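Local coordinates for protein glucose-6-phosphate isomerase (Plasmodium falciparum, PDB 3QKI) that probably catalyses the reversible conversion of alpha-D-glucose 6-phosphate to beta-D-fructose 6-phosphate, the second step of glycolysis, at residues A[310-315]-A[392-397]; A[386-391]-A[531-536]; A[179-184]-A[220-225]; A[110-115]-A[306-311]; A[246-251]-A[317-322]. All coordinates share one frame; numbering follows the deposited sequence.

Contact 1. Residues A[310-315]-A[392-397]; sequences GGRFSV and IQQLSM
Q394 is the first residue of helix segment 392-397 to meet the 310-315 loop, and it packs against R312 with the flat end of its side chain. Its amide carbon CD lies 3.8 Å from R312 CB, so the glutamine leans on the root of the arginine and not on its charged end. The anti chi1 (175°) and extended chain send the amide straight out from the helix to R312 CB, and NE2 is hydrogen-bonded to E398. Further along the arginine, R312 CD comes within 3.9 Å of Q394 O. L395 follows and touches with a single branch. Its CD1 methyl sits over one face of the F313 ring, 4.0 Å from the ring centroid and 28° off the normal, a CH-pi contact. The same L395 CD1 also packs 3.6 Å from R312 O, wedging the methyl between ring and backbone. The carbonyl of L395 lies oblique to the R312 guanidinium, whose own bonds go further: NH1 makes a salt bridge with E398 and a hydrogen bond with Q551, and NE bonds to S399. Q394 and E398 both bind beta-D-fructose 6-phosphate, and H429 of the second subunit packs on Q394. R312 is thus a second-shell residue, bonded to one ligand-binding residue and packed on another, in the active site of a phosphoglucose isomerase, built where two subunits meet.

Contact 2. Residues A[386-391]-A[531-536]; sequences LKFSAH and SLYESR
F388 and Y533 form a T-shaped pair, the phenylalanine presenting its edge to the tyrosine's face. The evidence is a plane-to-plane angle of 88° with ring centroids 5.3 Å apart. The touching atom is F388 CZ, which is 3.7 Å from Y533 CD1 and lies toward the rim of the tyrosine ring, not over its middle. F388 holds its CG anti to the backbone N (chi1 180°), a torsion that sends the ring straight out from the start of its helix toward the second helix. Beside the aromatic pair runs a polar link: a water 2.8 Å from H391 NE2, at the edge of the imidazole and in its plane, donates to E534 OE2 at 2.5 Å. The two groups themselves stay apart, with H391 NE2 5.0 Å from E534 OE2.

Further out, three of these groups have other partners. E534 OE1 forms a salt bridge with R117, Y533 OH is hydrogen-bonded to E444, and F183 meets the F388 ring at about 60°. Segments 386-391 and 531-536 are therefore joined by an aromatic edge and a single water, with no direct polar bond between them, while I392 and L395 extend the helix packing onto Y533. The chemistry implies that the tyrosine has divided roles, its ring face given to packing and its hydroxyl to the carboxylate of E444, which R536 also engages in a salt bridge.

Contact 3. Residues A[179-184]-A[220-225]; sequences LGTEFV and VRFLAN
The F222 ring lies against the helix at E182 and T181, which approach it from different directions. E182 comes over a face: its CB is 3.9 Å from the F222 ring centroid and only 15° off the ring normal, a CH-pi contact. T181 instead meets the rim, its methyl CG2 lying near the ring plane at 3.7 Å from F222 CE2. The ring thus fits into the angle between two successive helix residues, and its far end touches the helix backbone, F222 CZ being 3.8 Å from E182 CA.

Beyond CB, E182 keeps to the ring. Its CG is anti to the backbone N (chi1 -176°) and the chain is extended, which lays the side chain along one rim and brings OE2 within 3.6 Å of F222 CD1. The carboxylate is nevertheless tilted 40° from the ring plane and so does not lie flat on it. The threonine methyl also stands anti to its backbone N, leaving OG1 on the side away from the phenylalanine edge. P323 and L324 of helix 318-328 pack on T181 as well.

Strand 219-223 is the outermost strand of the parallel sheet and bonds through R221 and L223 to its neighbour, strand 168-172. Helix 179-197 connects those two parallel strands, so F222 packs the helix of a beta-alpha-beta crossover onto its own second strand, as in the Rossmann-like sugar isomerase (SIS) domains of this family.

Contact 4. Residues A[110-115]-A[306-311]; sequences SVLHTA and WDWVGG
This is a loop-to-loop contact in which the type I beta turn W306-V309 is fastened to the loop after helix 90-99, and S110 and L112 meet W308 across it. The 306-311 loop follows the edge strand 302-303 of the parallel sheet. The direct bond is nearly straight: L112 N donates to W308 O at 2.9 Å with an angle of 169° at the hydrogen. The indole is packed on both faces, with W306 CB over one and L112 CD1 over the opposite one, each toward the rim. L112 CB lies close, 3.3 Å from W308 CE3. W308 holds its CG between the backbone N and the carbonyl carbon (chi1 41°), folding the ring back over its own turn. S110 O also makes a CA-H...O contact with W308 CA at 3.5 Å. One water bridges the segments, accepting from S110 N and donating a long bond to D307 OD2. V135 of helix 135-154 packs on the indole, and F313 stacks on the H113 ring. H113 N, by contrast, is buried here without a partner in the model. A second water ties the loops where the turn ends, donating to W308 O, accepting from G310 N and lying 2.8 Å from H113 ND1 in the plane of the imidazole.

Contact 5. Residues A[246-251]-A[317-322]; sequences IIISKT and SSVGIL
I248 and V319 mark the closest backbone approach of strand 243-248 to helix 318-328, their CA atoms 6.6 Å apart, and the segments diverge toward I246 and L322, whose CA atoms are 9.0 Å apart. The side chains meet through methyl groups, one of which also reaches the helix backbone. I248 CG2 lies 3.9 Å from V319 CG2 and about equally near CG1, so one isoleucine methyl is set against both branches of the valine. The I248 torsion explains the choice: CG2 is anti to the backbone N while CG1 lies beside it (chi1 -54°). The CD1 end of I248 runs on past the valine to the backbone, 4.0 Å from V319 O. Two residues earlier in the strand and one turn later in the helix, I246 CG2 meets L322 CD2 at 4.2 Å, a looser contact. V283 and V285 of the adjoining strand 282-285 continue this apolar layer.

The helix start is fixed by S317 in the N-cap position, where OG accepts from V319 N at 3.2 Å. The valine that meets I248 is therefore held at the first turn. Just past I248 the strand gives way to a loop carrying S249, K250 and T251, all of which bind beta-D-fructose 6-phosphate. A helix packed on a parallel sheet with ligand residues at the carboxyl end of a central strand is typical of the Rossmann-like sugar isomerase fold.

Overall arrangement
Contacts 1 and 2 share helix 388-400, and their centres are only 8 Å apart; L395 CD2 of the first packs 3.8 Å from E534 N of the second. The loop of contact 1 continues that of contact 4, sharing G310 and G311, and S314 CA lies 3.6 Å from V309 CG1. T181 of contact 3 packs on contact 5, its OG1 3.4 Å from G320 CA. Contacts 2 and 5, with centres about 19 Å apart, do not touch. The sugar phosphate site draws on contact 1 through Q394 and on contact 5 through S249, K250 and T251. Contact 3 reaches Q394 OE1 with L179 CD1 at 3.4 Å, and contact 4 meets K250 CE with W306 C at 3.7 Å.

Contact 1. Residues A[310-315]-A[392-397]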
# COMPACT_ATOMS: atom_id res chain seq x y z
N GLY A 310 19.24 1.60 -13.84
CA GLY A 310 18.46 0.49 -13.28
C GLY A 310 16.98 0.85 -13.31
O GLY A 310 16.67 2.02 -13.15
N GLY A 311 16.11 -0.11 -13.58
CA GLY A 311 14.66 0.09 -13.63
C GLY A 311 14.10 0.92 -12.48
O GLY A 311 13.45 1.94 -12.71
N ARG A 312 14.42 0.53 -11.24
CA ARG A 312 13.99 1.25 -10.02
C ARG A 312 14.68 2.63 -9.82
O ARG A 312 14.34 3.33 -8.87
CB ARG A 312 14.15 0.36 -8.78
CG ARG A 312 15.57 -0.12 -8.53
CD ARG A 312 15.55 -1.33 -7.64
NE ARG A 312 16.87 -1.92 -7.49
CZ ARG A 312 17.31 -2.95 -8.20
NH1 ARG A 312 16.53 -3.52 -9.10
NH2 ARG A 312 18.53 -3.43 -7.99
N PHE A 313 15.65 2.99 -10.69
CA PHE A 313 16.35 4.29 -10.69
C PHE A 313 16.08 5.02 -12.04
O PHE A 313 16.81 5.93 -12.42
CB PHE A 313 17.87 4.07 -10.53
CG PHE A 313 18.32 3.43 -9.24
CD1 PHE A 313 18.53 4.21 -8.10
CD2 PHE A 313 18.58 2.07 -9.17
CE1 PHE A 313 18.99 3.63 -6.91
CE2 PHE A 313 19.02 1.48 -7.97
CZ PHE A 313 19.23 2.27 -6.85
N SER A 314 15.07 4.58 -12.79
CA SER A 314 14.80 5.07 -14.16
C SER A 314 13.88 6.28 -14.37
O SER A 314 13.85 6.81 -15.47
CB SER A 314 14.42 3.92 -15.09
OG SER A 314 13.07 3.52 -14.91
N VAL A 315 13.16 6.76 -13.32
CA VAL A 315 12.25 7.91 -13.46
C VAL A 315 12.91 9.18 -14.04
O VAL A 315 12.24 9.91 -14.77
CB VAL A 315 11.33 8.19 -12.24
CG1 VAL A 315 12.11 8.79 -11.08
CG2 VAL A 315 10.16 9.11 -12.61
N ILE A 392 9.01 3.74 -3.13
CA ILE A 392 10.03 3.46 -2.11
C ILE A 392 10.14 1.96 -1.80
O ILE A 392 11.25 1.47 -1.64
CB ILE A 392 9.89 4.36 -0.84
CG1 ILE A 392 10.00 5.85 -1.22
CG2 ILE A 392 10.92 4.00 0.26
CD1 ILE A 392 11.24 6.23 -2.13
N GLN A 393 9.02 1.23 -1.82
CA GLN A 393 8.99 -0.24 -1.63
C GLN A 393 9.86 -0.95 -2.63
O GLN A 393 10.69 -1.75 -2.21
CB GLN A 393 7.56 -0.77 -1.78
CG GLN A 393 6.90 -0.99 -0.49
CD GLN A 393 5.55 -1.65 -0.70
OE1 GLN A 393 5.01 -1.72 -1.81
NE2 GLN A 393 5.00 -2.17 0.38
N GLN A 394 9.71 -0.67 -3.97
CA GLN A 394 10.59 -1.29 -4.97
C GLN A 394 12.03 -0.80 -4.83
O GLN A 394 12.96 -1.62 -4.77
CB GLN A 394 10.10 -1.11 -6.41
CG GLN A 394 11.15 -1.68 -7.40
CD GLN A 394 10.86 -1.50 -8.84
OE1 GLN A 394 10.30 -0.50 -9.25
NE2 GLN A 394 11.25 -2.47 -9.66
N LEU A 395 12.23 0.53 -4.78
CA LEU A 395 13.55 1.16 -4.68
C LEU A 395 14.36 0.54 -3.54
O LEU A 395 15.50 0.15 -3.76
CB LEU A 395 13.43 2.69 -4.52
CG LEU A 395 14.75 3.47 -4.32
CD1 LEU A 395 15.66 3.36 -5.53
CD2 LEU A 395 14.47 4.93 -4.03
N SER A 396 13.76 0.39 -2.35
CA SER A 396 14.44 -0.18 -1.19
C SER A 396 14.55 -1.69 -1.26
O SER A 396 15.65 -2.23 -1.18
CB SER A 396 13.69 0.21 0.09
OG SER A 396 13.59 1.62 0.14
N MET A 397 13.40 -2.38 -1.34
CA MET A 397 13.30 -3.83 -1.26
C MET A 397 13.96 -4.59 -2.38
O MET A 397 14.58 -5.63 -2.12
CB MET A 397 11.86 -4.27 -1.01
CG MET A 397 11.33 -3.74 0.32
SD MET A 397 9.60 -4.00 0.63
CE MET A 397 9.55 -5.78 0.99

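Contact 2. Residues A[386-391]-A[531-536]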
# COMPACT_ATOMS: atom_id res chain seq x y z
N LEU A 386 0.35 9.88 -2.09
CA LEU A 386 -0.25 8.55 -1.97
C LEU A 386 0.46 7.44 -2.74
O LEU A 386 0.30 6.28 -2.39
CB LEU A 386 -1.80 8.51 -2.16
CG LEU A 386 -2.39 8.89 -3.53
CD1 LEU A 386 -2.65 7.69 -4.35
CD2 LEU A 386 -3.76 9.52 -3.37
N LYS A 387 1.26 7.78 -3.75
CA LYS A 387 1.99 6.77 -4.53
C LYS A 387 3.49 6.75 -4.25
O LYS A 387 4.22 5.99 -4.88
CB LYS A 387 1.70 6.91 -6.05
CG LYS A 387 0.25 6.67 -6.42
CD LYS A 387 -0.16 5.24 -6.27
CE LYS A 387 -1.61 5.02 -6.61
NZ LYS A 387 -1.99 3.61 -6.36
N PHE A 388 3.95 7.53 -3.26
CA PHE A 388 5.38 7.59 -2.90
C PHE A 388 5.87 6.26 -2.30
O PHE A 388 6.84 5.70 -2.79
CB PHE A 388 5.65 8.78 -1.94
CG PHE A 388 7.08 8.93 -1.50
CD1 PHE A 388 8.11 9.15 -2.43
CD2 PHE A 388 7.42 8.89 -0.15
CE1 PHE A 388 9.44 9.35 -2.01
CE2 PHE A 388 8.75 9.06 0.27
CZ PHE A 388 9.75 9.30 -0.66
N SER A 389 5.17 5.74 -1.28
CA SER A 389 5.45 4.48 -0.56
C SER A 389 5.62 3.28 -1.52
O SER A 389 6.54 2.49 -1.33
CB SER A 389 4.31 4.19 0.42
OG SER A 389 4.47 2.99 1.15
N ALA A 390 4.73 3.15 -2.53
CA ALA A 390 4.79 2.06 -3.51
C ALA A 390 6.10 2.12 -4.30
O ALA A 390 6.69 1.08 -4.57
CB ALA A 390 3.59 2.11 -4.45
N HIS A 391 6.56 3.34 -4.64
CA HIS A 391 7.85 3.51 -5.32
C HIS A 391 9.02 3.17 -4.36
O HIS A 391 9.89 2.38 -4.73
CB HIS A 391 8.03 4.95 -5.88
CG HIS A 391 9.42 5.18 -6.43
ND1 HIS A 391 9.97 4.31 -7.36
CD2 HIS A 391 10.33 6.12 -6.11
CE1 HIS A 391 11.18 4.78 -7.63
NE2 HIS A 391 11.44 5.87 -6.89
N SER A 531 15.78 12.02 -4.95
CA SER A 531 17.22 11.79 -4.85
C SER A 531 17.63 11.42 -3.43
O SER A 531 18.51 10.60 -3.26
CB SER A 531 18.00 12.98 -5.39
OG SER A 531 19.38 12.85 -5.08
N LEU A 532 16.97 12.00 -2.42
CA LEU A 532 17.25 11.71 -1.02
C LEU A 532 17.11 10.20 -0.76
O LEU A 532 18.00 9.61 -0.16
CB LEU A 532 16.30 12.53 -0.11
CG LEU A 532 16.32 12.20 1.39
CD1 LEU A 532 17.69 12.40 1.97
CD2 LEU A 532 15.28 13.03 2.16
N TYR A 533 16.02 9.58 -1.24
CA TYR A 533 15.78 8.14 -1.06
C TYR A 533 16.66 7.28 -1.97
O TYR A 533 17.18 6.25 -1.50
CB TYR A 533 14.28 7.79 -1.17
CG TYR A 533 13.58 8.04 0.15
CD1 TYR A 533 13.20 9.33 0.54
CD2 TYR A 533 13.39 7.01 1.06
CE1 TYR A 533 12.64 9.58 1.79
CE2 TYR A 533 12.82 7.25 2.32
CZ TYR A 533 12.43 8.53 2.67
OH TYR A 533 11.87 8.78 3.91
N GLU A 534 16.89 7.71 -3.23
CA GLU A 534 17.80 6.96 -4.13
C GLU A 534 19.22 6.95 -3.51
O GLU A 534 19.85 5.90 -3.42
CB GLU A 534 17.86 7.58 -5.54
CG GLU A 534 16.60 7.40 -6.39
CD GLU A 534 16.72 7.92 -7.81
OE1 GLU A 534 17.70 8.64 -8.11
OE2 GLU A 534 15.85 7.58 -8.65
N SER A 535 19.65 8.11 -2.98
CA SER A 535 20.96 8.25 -2.32
C SER A 535 21.00 7.40 -1.05
O SER A 535 21.98 6.68 -0.84
CB SER A 535 21.25 9.71 -2.00
OG SER A 535 21.23 10.51 -3.16
N ARG A 536 19.94 7.45 -0.21
CA ARG A 536 19.86 6.67 1.02
C ARG A 536 20.01 5.18 0.75
O ARG A 536 20.76 4.52 1.45
CB ARG A 536 18.53 6.97 1.77
CG ARG A 536 18.30 6.17 3.06
CD ARG A 536 17.39 4.99 2.79
NE ARG A 536 16.91 4.31 4.00
CZ ARG A 536 15.84 4.69 4.70
NH1 ARG A 536 15.15 5.76 4.34
NH2 ARG A 536 15.46 3.99 5.76
O HOH W 1 13.93 5.98 -8.17

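Contact 3. Residues A[179-184]-A[220-225]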
# COMPACT_ATOMS: atom_id res chain seq x y z
N LEU A 179 6.51 2.85 -11.49
CA LEU A 179 6.40 3.21 -10.06
C LEU A 179 6.89 4.62 -9.72
O LEU A 179 6.16 5.37 -9.07
CB LEU A 179 6.98 2.14 -9.11
CG LEU A 179 6.16 0.84 -9.00
CD1 LEU A 179 6.98 -0.28 -8.36
CD2 LEU A 179 4.86 1.04 -8.21
N GLY A 180 8.07 4.97 -10.18
CA GLY A 180 8.61 6.31 -9.95
C GLY A 180 7.78 7.36 -10.66
O GLY A 180 7.44 8.39 -10.07
N THR A 181 7.41 7.08 -11.92
CA THR A 181 6.59 7.99 -12.71
C THR A 181 5.25 8.28 -12.00
O THR A 181 4.88 9.44 -11.87
CB THR A 181 6.37 7.44 -14.12
OG1 THR A 181 7.63 7.04 -14.64
CG2 THR A 181 5.68 8.46 -15.06
N GLU A 182 4.53 7.22 -11.55
CA GLU A 182 3.25 7.40 -10.90
C GLU A 182 3.38 8.17 -9.59
O GLU A 182 2.54 9.03 -9.29
CB GLU A 182 2.48 6.07 -10.72
CG GLU A 182 1.11 6.33 -10.11
CD GLU A 182 0.12 5.20 -10.25
OE1 GLU A 182 0.53 4.02 -10.15
OE2 GLU A 182 -1.08 5.50 -10.43
N PHE A 183 4.48 7.94 -8.84
CA PHE A 183 4.74 8.69 -7.61
C PHE A 183 4.78 10.19 -7.99
O PHE A 183 4.03 10.97 -7.41
CB PHE A 183 6.05 8.21 -6.92
CG PHE A 183 6.93 9.30 -6.31
CD1 PHE A 183 6.39 10.26 -5.46
CD2 PHE A 183 8.28 9.37 -6.61
CE1 PHE A 183 7.19 11.31 -4.96
CE2 PHE A 183 9.09 10.38 -6.06
CZ PHE A 183 8.53 11.34 -5.25
N VAL A 184 5.63 10.57 -8.95
CA VAL A 184 5.81 11.98 -9.36
C VAL A 184 4.55 12.57 -9.97
O VAL A 184 4.21 13.71 -9.68
CB VAL A 184 7.07 12.21 -10.25
CG1 VAL A 184 7.25 13.70 -10.59
CG2 VAL A 184 8.33 11.67 -9.57
N VAL A 220 -3.76 10.87 -17.57
CA VAL A 220 -2.67 9.90 -17.56
C VAL A 220 -3.10 8.64 -16.81
O VAL A 220 -3.54 8.72 -15.67
CB VAL A 220 -1.37 10.52 -17.01
CG1 VAL A 220 -0.21 9.53 -17.06
CG2 VAL A 220 -1.02 11.80 -17.77
N ARG A 221 -2.97 7.49 -17.46
CA ARG A 221 -3.28 6.17 -16.89
C ARG A 221 -2.04 5.28 -16.94
O ARG A 221 -1.23 5.39 -17.87
CB ARG A 221 -4.45 5.51 -17.66
CG ARG A 221 -5.68 6.41 -17.78
CD ARG A 221 -6.78 6.00 -16.84
NE ARG A 221 -7.97 6.86 -16.93
CZ ARG A 221 -9.12 6.53 -17.53
NH1 ARG A 221 -9.25 5.37 -18.14
NH2 ARG A 221 -10.15 7.36 -17.48
N PHE A 222 -1.87 4.41 -15.93
CA PHE A 222 -0.73 3.47 -15.86
C PHE A 222 -1.25 2.04 -16.00
O PHE A 222 -2.03 1.59 -15.17
CB PHE A 222 0.08 3.67 -14.58
CG PHE A 222 0.70 5.03 -14.49
CD1 PHE A 222 0.06 6.08 -13.83
CD2 PHE A 222 1.94 5.29 -15.09
CE1 PHE A 222 0.61 7.35 -13.79
CE2 PHE A 222 2.50 6.57 -15.05
CZ PHE A 222 1.83 7.59 -14.39
N LEU A 223 -0.87 1.38 -17.11
CA LEU A 223 -1.30 0.02 -17.37
C LEU A 223 -0.08 -0.83 -17.01
O LEU A 223 0.89 -0.93 -17.77
CB LEU A 223 -1.76 -0.17 -18.83
CG LEU A 223 -2.08 -1.59 -19.26
CD1 LEU A 223 -3.04 -2.28 -18.29
CD2 LEU A 223 -2.62 -1.61 -20.68
N ALA A 224 -0.12 -1.38 -15.78
CA ALA A 224 0.99 -2.12 -15.21
C ALA A 224 0.76 -3.59 -15.03
O ALA A 224 1.65 -4.38 -15.31
CB ALA A 224 1.42 -1.48 -13.89
N ASN A 225 -0.43 -3.98 -14.60
CA ASN A 225 -0.73 -5.39 -14.38
C ASN A 225 -1.05 -6.12 -15.68
O ASN A 225 -1.76 -5.58 -16.53
CB ASN A 225 -1.92 -5.50 -13.39
CG ASN A 225 -1.93 -6.75 -12.58
OD1 ASN A 225 -1.56 -7.82 -13.05
ND2 ASN A 225 -2.45 -6.66 -11.36

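Contact 4. Residues A[110-115]-A[306-311]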
# COMPACT_ATOMS: atom_id res chain seq x y z
N SER A 110 28.08 -0.31 -14.85
CA SER A 110 28.14 0.99 -14.23
C SER A 110 26.75 1.29 -13.66
O SER A 110 25.77 0.64 -14.04
CB SER A 110 28.54 2.05 -15.26
OG SER A 110 29.86 1.82 -15.71
N VAL A 111 26.67 2.24 -12.74
CA VAL A 111 25.43 2.66 -12.06
C VAL A 111 25.43 4.18 -12.19
O VAL A 111 26.10 4.89 -11.42
CB VAL A 111 25.42 2.18 -10.59
CG1 VAL A 111 24.22 2.75 -9.84
CG2 VAL A 111 25.43 0.64 -10.52
N LEU A 112 24.73 4.68 -13.22
CA LEU A 112 24.81 6.11 -13.55
C LEU A 112 23.49 6.85 -13.68
O LEU A 112 23.39 7.80 -14.47
CB LEU A 112 25.70 6.30 -14.79
CG LEU A 112 27.21 6.12 -14.63
CD1 LEU A 112 27.90 6.01 -15.99
CD2 LEU A 112 27.81 7.22 -13.76
N HIS A 113 22.51 6.51 -12.84
CA HIS A 113 21.27 7.26 -12.81
C HIS A 113 21.51 8.75 -12.41
O HIS A 113 20.79 9.63 -12.86
CB HIS A 113 20.23 6.60 -11.89
CG HIS A 113 20.75 6.30 -10.53
ND1 HIS A 113 21.41 5.11 -10.26
CD2 HIS A 113 20.72 7.05 -9.41
CE1 HIS A 113 21.77 5.18 -8.99
NE2 HIS A 113 21.37 6.33 -8.44
N THR A 114 22.57 9.03 -11.64
CA THR A 114 22.95 10.39 -11.25
C THR A 114 23.33 11.26 -12.47
O THR A 114 23.13 12.46 -12.43
CB THR A 114 24.07 10.41 -10.19
OG1 THR A 114 25.18 9.65 -10.66
CG2 THR A 114 23.61 9.86 -8.86
N ALA A 115 23.84 10.64 -13.56
CA ALA A 115 24.23 11.35 -14.79
C ALA A 115 23.01 11.90 -15.53
O ALA A 115 23.13 12.91 -16.24
CB ALA A 115 25.03 10.44 -15.71
N TRP A 306 19.73 3.85 -21.04
CA TRP A 306 20.94 3.03 -21.08
C TRP A 306 21.00 1.93 -20.04
O TRP A 306 20.30 2.01 -19.02
CB TRP A 306 22.17 3.95 -21.06
CG TRP A 306 22.06 5.00 -22.12
CD1 TRP A 306 22.37 4.85 -23.45
CD2 TRP A 306 21.36 6.26 -22.02
NE1 TRP A 306 21.93 5.95 -24.16
CE2 TRP A 306 21.31 6.83 -23.31
CE3 TRP A 306 20.74 6.95 -20.95
CZ2 TRP A 306 20.72 8.07 -23.56
CZ3 TRP A 306 20.17 8.19 -21.20
CH2 TRP A 306 20.17 8.74 -22.49
N ASP A 307 21.84 0.91 -20.28
CA ASP A 307 21.96 -0.22 -19.34
C ASP A 307 22.45 0.16 -17.94
O ASP A 307 22.18 -0.58 -17.00
CB ASP A 307 22.71 -1.43 -19.95
CG ASP A 307 24.21 -1.27 -20.14
OD1 ASP A 307 24.85 -2.25 -20.60
OD2 ASP A 307 24.74 -0.17 -19.85
N TRP A 308 23.13 1.32 -17.80
CA TRP A 308 23.61 1.84 -16.52
C TRP A 308 22.49 2.58 -15.72
O TRP A 308 22.74 3.12 -14.65
CB TRP A 308 24.90 2.67 -16.65
CG TRP A 308 24.96 3.59 -17.84
CD1 TRP A 308 25.70 3.41 -18.97
CD2 TRP A 308 24.33 4.87 -17.97
NE1 TRP A 308 25.54 4.47 -19.81
CE2 TRP A 308 24.73 5.40 -19.22
CE3 TRP A 308 23.46 5.62 -17.16
CZ2 TRP A 308 24.27 6.64 -19.68
CZ3 TRP A 308 23.03 6.86 -17.61
CH2 TRP A 308 23.43 7.36 -18.86
N VAL A 309 21.25 2.55 -16.27
CA VAL A 309 20.05 3.06 -15.63
C VAL A 309 19.26 1.84 -15.14
O VAL A 309 18.67 1.13 -15.95
CB VAL A 309 19.15 3.94 -16.56
CG1 VAL A 309 17.98 4.52 -15.76
CG2 VAL A 309 19.95 5.07 -17.21
N GLY A 310 19.24 1.60 -13.84
CA GLY A 310 18.46 0.49 -13.28
C GLY A 310 16.98 0.85 -13.31
O GLY A 310 16.67 2.02 -13.15
N GLY A 311 16.11 -0.11 -13.58
CA GLY A 311 14.66 0.09 -13.63
C GLY A 311 14.10 0.92 -12.48
O GLY A 311 13.45 1.94 -12.71
O HOH W 2 27.29 -0.32 -17.83
O HOH W 3 21.30 3.04 -12.20

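Contact 5. Residues A[246-251]-A[317-322]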
# COMPACT_ATOMS: atom_id res chain seq x y z
N ILE A 246 2.20 5.15 -24.56
CA ILE A 246 3.65 5.08 -24.33
C ILE A 246 4.00 3.68 -23.82
O ILE A 246 3.53 3.31 -22.74
CB ILE A 246 4.18 6.19 -23.40
CG1 ILE A 246 3.72 7.59 -23.87
CG2 ILE A 246 5.73 6.11 -23.22
CD1 ILE A 246 4.12 8.76 -22.94
N ILE A 247 4.81 2.92 -24.58
CA ILE A 247 5.23 1.57 -24.21
C ILE A 247 6.67 1.64 -23.67
O ILE A 247 7.59 2.03 -24.40
CB ILE A 247 5.06 0.57 -25.39
CG1 ILE A 247 3.62 0.66 -25.97
CG2 ILE A 247 5.35 -0.85 -24.91
CD1 ILE A 247 3.54 0.25 -27.46
N ILE A 248 6.84 1.29 -22.39
CA ILE A 248 8.12 1.39 -21.70
C ILE A 248 8.68 0.01 -21.40
O ILE A 248 8.12 -0.72 -20.57
CB ILE A 248 8.02 2.27 -20.43
CG1 ILE A 248 7.43 3.67 -20.79
CG2 ILE A 248 9.44 2.42 -19.81
CD1 ILE A 248 6.54 4.23 -19.83
N SER A 249 9.78 -0.34 -22.10
CA SER A 249 10.46 -1.63 -21.96
C SER A 249 11.80 -1.54 -22.64
O SER A 249 11.85 -1.33 -23.86
CB SER A 249 9.64 -2.77 -22.59
OG SER A 249 10.39 -3.96 -22.65
N LYS A 250 12.90 -1.72 -21.88
CA LYS A 250 14.24 -1.66 -22.47
C LYS A 250 14.40 -2.63 -23.68
O LYS A 250 14.79 -2.21 -24.76
CB LYS A 250 15.31 -1.92 -21.39
CG LYS A 250 16.76 -1.76 -21.87
CD LYS A 250 17.15 -0.31 -22.17
CE LYS A 250 18.65 -0.09 -22.10
NZ LYS A 250 19.38 -0.74 -23.23
N THR A 251 14.04 -3.91 -23.48
CA THR A 251 14.15 -4.95 -24.51
C THR A 251 13.01 -4.97 -25.53
O THR A 251 13.17 -5.56 -26.60
CB THR A 251 14.24 -6.31 -23.83
OG1 THR A 251 13.04 -6.56 -23.09
CG2 THR A 251 15.47 -6.43 -22.92
N SER A 317 15.24 9.24 -16.28
CA SER A 317 15.62 9.00 -17.68
C SER A 317 14.32 9.26 -18.46
O SER A 317 13.31 9.62 -17.84
CB SER A 317 16.06 7.56 -17.90
OG SER A 317 14.96 6.65 -17.86
N SER A 318 14.32 9.02 -19.80
CA SER A 318 13.12 9.14 -20.64
C SER A 318 11.92 8.35 -20.08
O SER A 318 10.78 8.75 -20.31
CB SER A 318 13.42 8.71 -22.07
OG SER A 318 14.03 7.43 -22.09
N VAL A 319 12.16 7.26 -19.33
CA VAL A 319 11.10 6.42 -18.69
C VAL A 319 10.03 7.32 -18.01
O VAL A 319 8.83 7.15 -18.26
CB VAL A 319 11.69 5.39 -17.68
CG1 VAL A 319 10.57 4.76 -16.83
CG2 VAL A 319 12.51 4.32 -18.40
N GLY A 320 10.49 8.25 -17.18
CA GLY A 320 9.63 9.18 -16.48
C GLY A 320 9.61 10.56 -17.10
O GLY A 320 8.55 11.17 -17.18
N ILE A 321 10.76 11.06 -17.58
CA ILE A 321 10.83 12.42 -18.14
C ILE A 321 9.92 12.62 -19.36
O ILE A 321 9.32 13.67 -19.47
CB ILE A 321 12.26 13.00 -18.31
CG1 ILE A 321 13.08 12.91 -16.98
CG2 ILE A 321 12.23 14.45 -18.84
CD1 ILE A 321 12.43 13.60 -15.63
N LEU A 322 9.77 11.60 -20.21
CA LEU A 322 8.86 11.74 -21.34
C LEU A 322 7.37 11.86 -20.93
O LEU A 322 6.80 12.92 -21.20
CB LEU A 322 9.09 10.68 -22.42
CG LEU A 322 8.07 10.66 -23.53
CD1 LEU A 322 8.20 11.89 -24.45
CD2 LEU A 322 8.16 9.39 -24.29